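Local coordinates for hypothetical protein TTHA1785 (Thermus thermophilus, PDB 2EPG) that probably joins RNA ends as a GTP- and manganese-dependent RNA ligase of the RtcB family, sealing a 3'-phosphate or 2',3'-cyclic phosphate to a 5'-hydroxyl, at residues G253-V256 with C257-Y260. Residues are numbered along the deposited sequence; the frame is centred on the assembly and turned at random.
Sequences GHQV and CQDY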
loop_
_atom_site.group_PDB
_atom_site.type_symbol
_atom_site.label_atom_id
_atom_site.label_comp_id
_atom_site.label_asym_id
_atom_site.label_seq_id
_atom_site.Cartn_x
_atom_site.Cartn_y
_atom_site.Cartn_z
ATOM N N GLY A 253 -0.225 10.070 10.109
ATOM C CA GLY A 253 -1.306 9.800 9.179
ATOM C C GLY A 253 -2.614 9.485 9.873
ATOM O O GLY A 253 -3.689 9.899 9.436
ATOM N N HIS A 254 -2.527 8.742 10.963
ATOM C CA HIS A 254 -3.712 8.379 11.719
ATOM C C HIS A 254 -4.400 9.663 12.215
ATOM O O HIS A 254 -5.614 9.823 12.079
ATOM C CB HIS A 254 -3.305 7.503 12.906
ATOM C CG HIS A 254 -4.457 6.876 13.620
ATOM N ND1 HIS A 254 -4.933 5.621 13.303
ATOM C CD2 HIS A 254 -5.220 7.321 14.646
ATOM C CE1 HIS A 254 -5.939 5.318 14.107
ATOM N NE2 HIS A 254 -6.132 6.334 14.931
ATOM N N GLN A 255 -3.614 10.576 12.779
ATOM C CA GLN A 255 -4.151 11.830 13.307
ATOM C C GLN A 255 -4.790 12.665 12.206
ATOM O O GLN A 255 -5.873 13.199 12.389
ATOM C CB GLN A 255 -3.048 12.642 14.002
ATOM C CG GLN A 255 -3.566 13.810 14.850
ATOM C CD GLN A 255 -4.552 13.354 15.904
ATOM O OE1 GLN A 255 -4.238 12.498 16.716
ATOM N NE2 GLN A 255 -5.753 13.916 15.886
ATOM N N VAL A 256 -4.118 12.780 11.062
ATOM C CA VAL A 256 -4.658 13.535 9.936
ATOM C C VAL A 256 -6.026 12.994 9.512
ATOM O O VAL A 256 -6.929 13.757 9.142
ATOM C CB VAL A 256 -3.693 13.494 8.718
ATOM C CG1 VAL A 256 -4.404 14.017 7.462
ATOM C CG2 VAL A 256 -2.475 14.336 9.002
ATOM N N CYS A 257 -6.192 11.681 9.571
ATOM C CA CYS A 257 -7.468 11.094 9.190
ATOM C C CYS A 257 -8.530 11.522 10.198
ATOM O O CYS A 257 -9.632 11.929 9.827
ATOM C CB CYS A 257 -7.370 9.562 9.140
ATOM S SG CYS A 257 -8.911 8.706 8.626
ATOM N N GLN A 258 -8.178 11.436 11.476
ATOM C CA GLN A 258 -9.080 11.806 12.567
ATOM C C GLN A 258 -9.466 13.278 12.505
ATOM O O GLN A 258 -10.635 13.623 12.619
ATOM C CB GLN A 258 -8.421 11.514 13.915
ATOM C CG GLN A 258 -9.238 11.970 15.108
ATOM C CD GLN A 258 -10.465 11.108 15.347
ATOM O OE1 GLN A 258 -10.347 9.935 15.709
ATOM N NE2 GLN A 258 -11.650 11.682 15.140
ATOM N N ASP A 259 -8.471 14.139 12.321
ATOM C CA ASP A 259 -8.688 15.582 12.241
ATOM C C ASP A 259 -9.696 15.937 11.160
ATOM O O ASP A 259 -10.586 16.759 11.376
ATOM C CB ASP A 259 -7.378 16.311 11.929
ATOM C CG ASP A 259 -6.362 16.235 13.059
ATOM O OD1 ASP A 259 -5.180 16.554 12.806
ATOM O OD2 ASP A 259 -6.734 15.874 14.196
ATOM N N TYR A 260 -9.563 15.320 9.990
ATOM C CA TYR A 260 -10.457 15.639 8.887
ATOM C C TYR A 260 -11.804 14.948 8.859
ATOM O O TYR A 260 -12.758 15.509 8.337
ATOM C CB TYR A 260 -9.728 15.472 7.551
ATOM C CG TYR A 260 -8.772 16.624 7.299
ATOM C CD1 TYR A 260 -7.439 16.549 7.694
ATOM C CD2 TYR A 260 -9.234 17.824 6.750
ATOM C CE1 TYR A 260 -6.584 17.641 7.556
ATOM C CE2 TYR A 260 -8.397 18.926 6.607
ATOM C CZ TYR A 260 -7.076 18.826 7.014
ATOM O OH TYR A 260 -6.257 19.911 6.890
#
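Gln255 and Asp259, one helical turn apart, are linked by a side-chain hydrogen bond from Gln255 NE2 to Asp259 OD2 (2.8 Å), and its N-H...O angle of 166° makes it nearly straight. The oxygen lies in the plane of the Gln255 amide, whereas NE2 meets the carboxylate from above its plane; the two flat groups are turned 41° against each other. With CG anti to the backbone N, a bend at chi2 (57°) turns the amide of Gln255 along the helix toward its C-terminal end, where Asp259 lies. In the backbone, Asp259 N donates to Gln255 O (2.8 Å), giving the pair both a backbone and a side-chain link. Such i to i+4 pairing belongs to helix 250-265, whose regular ladder continues with Tyr260 N to Val256 O (3.2 Å). Val256 O also lies at the edge of the Tyr260 ring, in its plane, 3.2 Å from Tyr260 CD1. Val256 runs alongside Tyr260 with Val256 CG1 4.0 Å from Tyr260 CD1, an apolar contact on the flank facing helix 288-321, where both residues touch Ala296. The polar ends reach further: Asp259 OD1 is hydrogen-bonded to Ser196 and Tyr260 OH to the carbonyl of Lys194, tying the helix to the segment preceding helix 197-203.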